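Local coordinates for protein maleate cis-trans isomerase (Pseudomonas putida, PDB 4FQ5) that probably catalyses the cis-trans isomerization of maleate to fumarate, working as a homodimer, at residues T43-L48 and A247-M252; R121-T126 and D130-I135. The protein carries 1 engineered substitution. One frame throughout, in Å; residues are numbered along the deposited sequence.

Interaction 1 (T43-L48 and A247-M252)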
loop_
_atom_site.group_PDB
_atom_site.type_symbol
_atom_site.label_atom_id
_atom_site.label_comp_id
_atom_site.label_asym_id
_atom_site.label_seq_id
_atom_site.Cartn_x
_atom_site.Cartn_y
_atom_site.Cartn_z
ATOM N N THR A 43 13.844 8.420 2.498
ATOM C CA THR A 43 12.546 8.733 1.902
ATOM C C THR A 43 12.412 8.067 0.539
ATOM O O THR A 43 11.435 7.369 0.280
ATOM C CB THR A 43 12.337 10.261 1.803
ATOM O OG1 THR A 43 12.425 10.817 3.118
ATOM C CG2 THR A 43 10.950 10.606 1.212
ATOM N N GLU A 44 13.411 8.252 -0.317
ATOM C CA GLU A 44 13.315 7.801 -1.702
ATOM C C GLU A 44 13.551 6.309 -1.898
ATOM O O GLU A 44 12.883 5.686 -2.724
ATOM C CB GLU A 44 14.210 8.639 -2.614
ATOM C CG GLU A 44 13.800 10.105 -2.616
ATOM C CD GLU A 44 14.480 10.927 -3.695
ATOM O OE1 GLU A 44 15.471 10.456 -4.289
ATOM O OE2 GLU A 44 14.024 12.054 -3.950
ATOM N N ILE A 45 14.487 5.727 -1.152
ATOM C CA ILE A 45 14.723 4.279 -1.248
ATOM C C ILE A 45 13.489 3.495 -0.761
ATOM O O ILE A 45 13.043 2.578 -1.448
ATOM C CB ILE A 45 16.046 3.838 -0.556
ATOM C CG1 ILE A 45 17.233 3.921 -1.519
ATOM C CG2 ILE A 45 15.994 2.392 -0.087
ATOM C CD1 ILE A 45 17.385 5.239 -2.237
ATOM N N PRO A 46 12.922 3.859 0.407
ATOM C CA PRO A 46 11.668 3.194 0.771
ATOM C C PRO A 46 10.501 3.491 -0.184
ATOM O O PRO A 46 9.712 2.592 -0.469
ATOM C CB PRO A 46 11.390 3.720 2.184
ATOM C CG PRO A 46 12.764 3.967 2.733
ATOM C CD PRO A 46 13.501 4.573 1.559
ATOM N N ALA A 47 10.399 4.723 -0.683
ATOM C CA ALA A 47 9.357 5.038 -1.665
ATOM C C ALA A 47 9.465 4.111 -2.888
ATOM O O ALA A 47 8.475 3.507 -3.277
ATOM C CB ALA A 47 9.414 6.503 -2.085
ATOM N N LEU A 48 10.669 3.988 -3.459
ATOM C CA LEU A 48 10.918 3.121 -4.621
ATOM C C LEU A 48 10.546 1.661 -4.371
ATOM O O LEU A 48 9.873 1.030 -5.194
ATOM C CB LEU A 48 12.389 3.179 -5.055
ATOM C CG LEU A 48 12.942 4.097 -6.161
ATOM C CD1 LEU A 48 11.892 4.597 -7.149
ATOM C CD2 LEU A 48 13.790 5.232 -5.614
ATOM N N ALA A 247 20.011 4.860 -8.718
ATOM C CA ALA A 247 21.124 3.960 -9.048
ATOM C C ALA A 247 21.421 2.985 -7.906
ATOM O O ALA A 247 21.661 1.797 -8.146
ATOM C CB ALA A 247 22.370 4.762 -9.405
ATOM N N THR A 248 21.386 3.499 -6.676
ATOM C CA THR A 248 21.612 2.702 -5.463
ATOM C C THR A 248 20.572 1.586 -5.324
ATOM O O THR A 248 20.923 0.443 -5.018
ATOM C CB THR A 248 21.603 3.590 -4.195
ATOM O OG1 THR A 248 22.655 4.559 -4.277
ATOM C CG2 THR A 248 21.799 2.764 -2.924
ATOM N N THR A 249 19.297 1.901 -5.556
ATOM C CA THR A 249 18.273 0.856 -5.413
ATOM C C THR A 249 18.388 -0.167 -6.535
ATOM O O THR A 249 18.218 -1.361 -6.304
ATOM C CB THR A 249 16.810 1.361 -5.207
ATOM O OG1 THR A 249 15.986 1.021 -6.325
ATOM C CG2 THR A 249 16.722 2.826 -4.897
ATOM N N TRP A 250 18.715 0.302 -7.736
ATOM C CA TRP A 250 19.030 -0.593 -8.835
ATOM C C TRP A 250 20.150 -1.536 -8.455
ATOM O O TRP A 250 20.031 -2.755 -8.636
ATOM C CB TRP A 250 19.368 0.192 -10.101
ATOM C CG TRP A 250 19.849 -0.703 -11.208
ATOM C CD1 TRP A 250 19.079 -1.434 -12.111
ATOM C CD2 TRP A 250 21.243 -1.028 -11.542
ATOM N NE1 TRP A 250 19.883 -2.163 -12.958
ATOM C CE2 TRP A 250 21.187 -1.964 -12.672
ATOM C CE3 TRP A 250 22.485 -0.645 -11.042
ATOM C CZ2 TRP A 250 22.336 -2.480 -13.257
ATOM C CZ3 TRP A 250 23.636 -1.178 -11.638
ATOM C CH2 TRP A 250 23.559 -2.072 -12.722
ATOM N N ALA A 251 21.227 -0.988 -7.892
ATOM C CA ALA A 251 22.386 -1.804 -7.509
ATOM C C ALA A 251 22.095 -2.777 -6.363
ATOM O O ALA A 251 22.554 -3.916 -6.388
ATOM C CB ALA A 251 23.589 -0.923 -7.189
ATOM N N MET A 252 21.317 -2.337 -5.378
ATOM C CA MET A 252 20.890 -3.214 -4.286
ATOM C C MET A 252 20.063 -4.394 -4.806
ATOM O O MET A 252 20.324 -5.548 -4.454
ATOM C CB MET A 252 20.084 -2.436 -3.247
ATOM C CG MET A 252 20.900 -1.572 -2.307
ATOM S SD MET A 252 19.811 -0.556 -1.288
ATOM C CE MET A 252 20.959 -0.040 -0.027
#

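Interaction 2 (R121-T126 and D130-I135)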
loop_
_atom_site.group_PDB
_atom_site.type_symbol
_atom_site.label_atom_id
_atom_site.label_comp_id
_atom_site.label_asym_id
_atom_site.label_seq_id
_atom_site.Cartn_x
_atom_site.Cartn_y
_atom_site.Cartn_z
ATOM N N ARG A 121 36.410 -2.716 1.807
ATOM C CA ARG A 121 36.703 -2.558 3.236
ATOM C C ARG A 121 35.462 -2.828 4.084
ATOM O O ARG A 121 35.528 -3.564 5.068
ATOM C CB ARG A 121 37.272 -1.170 3.550
ATOM C CG ARG A 121 37.851 -1.045 4.957
ATOM C CD ARG A 121 38.387 0.354 5.245
ATOM N NE ARG A 121 37.314 1.325 5.484
ATOM C CZ ARG A 121 36.938 2.294 4.644
ATOM N NH1 ARG A 121 37.539 2.471 3.469
ATOM N NH2 ARG A 121 35.942 3.098 4.987
ATOM N N LEU A 122 34.334 -2.235 3.691
ATOM C CA LEU A 122 33.063 -2.456 4.384
ATOM C C LEU A 122 32.640 -3.920 4.333
ATOM O O LEU A 122 32.173 -4.452 5.329
ATOM C CB LEU A 122 31.954 -1.553 3.826
ATOM C CG LEU A 122 32.128 -0.035 3.966
ATOM C CD1 LEU A 122 31.045 0.687 3.182
ATOM C CD2 LEU A 122 32.144 0.418 5.418
ATOM N N ARG A 123 32.815 -4.570 3.183
ATOM C CA ARG A 123 32.519 -6.002 3.074
ATOM C C ARG A 123 33.350 -6.815 4.074
ATOM O O ARG A 123 32.819 -7.705 4.746
ATOM C CB ARG A 123 32.708 -6.525 1.637
ATOM C CG ARG A 123 32.674 -8.045 1.546
ATOM C CD ARG A 123 32.042 -8.579 0.273
ATOM N NE ARG A 123 31.918 -10.038 0.344
ATOM C CZ ARG A 123 30.770 -10.716 0.422
ATOM N NH1 ARG A 123 29.598 -10.089 0.419
ATOM N NH2 ARG A 123 30.795 -12.040 0.482
ATOM N N ASN A 124 34.641 -6.490 4.172
ATOM C CA ASN A 124 35.548 -7.145 5.121
ATOM C C ASN A 124 35.092 -6.963 6.564
ATOM O O ASN A 124 35.078 -7.916 7.340
ATOM C CB ASN A 124 36.982 -6.618 4.974
ATOM C CG ASN A 124 37.669 -7.105 3.713
ATOM O OD1 ASN A 124 37.280 -8.116 3.120
ATOM N ND2 ASN A 124 38.718 -6.394 3.307
ATOM N N VAL A 125 34.722 -5.731 6.909
ATOM C CA VAL A 125 34.183 -5.417 8.230
ATOM C C VAL A 125 32.969 -6.302 8.551
ATOM O O VAL A 125 32.878 -6.848 9.653
ATOM C CB VAL A 125 33.828 -3.915 8.361
ATOM C CG1 VAL A 125 33.072 -3.632 9.651
ATOM C CG2 VAL A 125 35.084 -3.055 8.281
ATOM N N THR A 126 32.054 -6.466 7.589
ATOM C CA THR A 126 30.853 -7.281 7.826
ATOM C C THR A 126 31.201 -8.761 7.931
ATOM O O THR A 126 30.632 -9.481 8.759
ATOM C CB THR A 126 29.735 -7.079 6.772
ATOM O OG1 THR A 126 30.160 -7.552 5.484
ATOM C CG2 THR A 126 29.322 -5.618 6.689
ATOM N N ASP A 130 30.906 -11.634 11.160
ATOM C CA ASP A 130 30.204 -12.906 10.961
ATOM C C ASP A 130 28.909 -12.765 10.150
ATOM O O ASP A 130 27.990 -13.583 10.268
ATOM C CB ASP A 130 29.956 -13.608 12.306
ATOM C CG ASP A 130 29.521 -15.056 12.146
ATOM O OD1 ASP A 130 30.071 -15.767 11.275
ATOM O OD2 ASP A 130 28.621 -15.482 12.899
ATOM N N ALA A 131 28.847 -11.736 9.312
ATOM C CA ALA A 131 27.661 -11.505 8.491
ATOM C C ALA A 131 28.019 -10.821 7.172
ATOM O O ALA A 131 27.624 -9.677 6.936
ATOM C CB ALA A 131 26.638 -10.688 9.273
ATOM N N ALA A 132 28.783 -11.516 6.328
ATOM C CA ALA A 132 29.188 -10.984 5.026
ATOM C C ALA A 132 27.965 -10.502 4.246
ATOM O O ALA A 132 26.996 -11.242 4.083
ATOM C CB ALA A 132 29.956 -12.033 4.230
ATOM N N THR A 133 28.018 -9.258 3.779
ATOM C CA THR A 133 26.879 -8.607 3.138
ATOM C C THR A 133 27.330 -7.957 1.840
ATOM O O THR A 133 28.395 -7.339 1.813
ATOM C CB THR A 133 26.327 -7.485 4.033
ATOM O OG1 THR A 133 26.278 -7.936 5.387
ATOM C CG2 THR A 133 24.944 -7.072 3.587
ATOM N N PRO A 134 26.519 -8.066 0.768
ATOM C CA PRO A 134 26.840 -7.237 -0.400
ATOM C C PRO A 134 26.775 -5.754 -0.042
ATOM O O PRO A 134 25.828 -5.300 0.618
ATOM C CB PRO A 134 25.772 -7.616 -1.438
ATOM C CG PRO A 134 24.780 -8.476 -0.722
ATOM C CD PRO A 134 25.455 -9.046 0.487
ATOM N N ILE A 135 27.806 -5.026 -0.455
ATOM C CA ILE A 135 27.963 -3.616 -0.140
ATOM C C ILE A 135 27.780 -2.819 -1.423
ATOM O O ILE A 135 28.352 -3.164 -2.459
ATOM C CB ILE A 135 29.367 -3.320 0.446
ATOM C CG1 ILE A 135 29.677 -4.237 1.648
ATOM C CG2 ILE A 135 29.521 -1.840 0.790
ATOM C CD1 ILE A 135 28.921 -3.924 2.929
#

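Interaction 1 (T43-L48 and A247-M252)
I45 and L48 of helix 41-52 close on T249 of helix 244-255 in plain apolar packing that joins the two sheet-and-helix halves of the chain: one helix follows strand 27-35 of the first parallel sheet, the other strand 241-243 of the second. The CA atoms of I45 and T249 lie only 6.5 Å apart, and the tight part centres on one methyl, T249 CG2. It sits 3.6 Å from I45 CG1 and almost as near to I45 CD1, the two side chains sliding past each other in opposite directions. L48 crosses T249 at roughly a right angle and brings CD2 to 3.9 Å from the same CG2. T249 has an unusual rotation: chi1 of 114° brings CG2 nearly into eclipse with the backbone N, which suggests some strain, and points this methyl at I45 and L48. Its OG1 is buried here with no polar partner in the model. T248 and M252 mark the looser part: T248 CB stays 4.9 Å from I45 CD1, and M252 SD 5.0 Å from I45 CG2. On the outer side, T43 packs on T61 of the second subunit. E44 OE2 accepts hydrogen bonds from S226 N and L227 N. Helix 244-255 is in turn flanked by helix 138-149, where A247 and A251 meet A141, while I45 and M252 reach Q32 and V30 of strand 27-35.

Interaction 2 (R121-T126 and D130-I135)
T126, in the last turns of helix 114-128, meets A131 and T133 where the chain leaves the helix through a Schellman motif and turns back toward strand 135-137. The first shell is polar. A131 N donates to T126 O over 2.9 Å, with a fairly straight N-H...O angle of 158°. D130, the C-prime residue, makes this turn possible through its positive phi of 68°. T126 OG1 then works in both directions: it gives its proton to R123 O at 2.8 Å and accepts a more bent bond from T133 N at 3.2 Å. A chi1 of 66° places this hydroxyl between the backbone N and the carbonyl carbon, where it can face both partners. A valine in place of T126 would probably leave T133 N without its acceptor on the helix and set the departing chain freer to shift.

Beyond these bonds lies an apolar layer. I135 CG2 touches L122 CD1 at 3.8 Å, the two side chains crossing almost perpendicularly, and I135 CG1 runs up against the helix backbone at R123 N. The tips of T126 and I135 meet more distantly, CG2 to CD1. At the rim, A132 CB lies over one face of the R123 guanidinium, offset toward its border, and P134 N is at its edge.

Farther out, M99 of the adjoining strand 98-101 bonds to the backbone of P134 and packs against T126 and I135, while R95 NH1 donates to D130 O. The returning segment also braces itself: T133 OG1 donates to A131 O at 2.7 Å.

How the interactions relate
Interaction 2 is nested within the loop that interaction 1 closes: the order is 43-48, 121-126, 130-135 and 247-252. Their centres lie 20 Å apart. Both lean on the parallel sheet ordered 59-67, 27-35, 98-101, 135-137. Interaction 2 is local to it, returning the chain from a helix to the outermost strand. Interaction 1 is long-range, setting helix 244-255, which follows strand 241-243 of the second parallel sheet, against helix 41-52 and strand 27-35 of the first. Helix 138-149, following strand 135-137, packs on helix 244-255 and connects the two neighbourhoods. The maleic acid is about 10 Å from the I45 side chain and 13 Å from L122's: the first contact joins the two halves, the second shapes one edge.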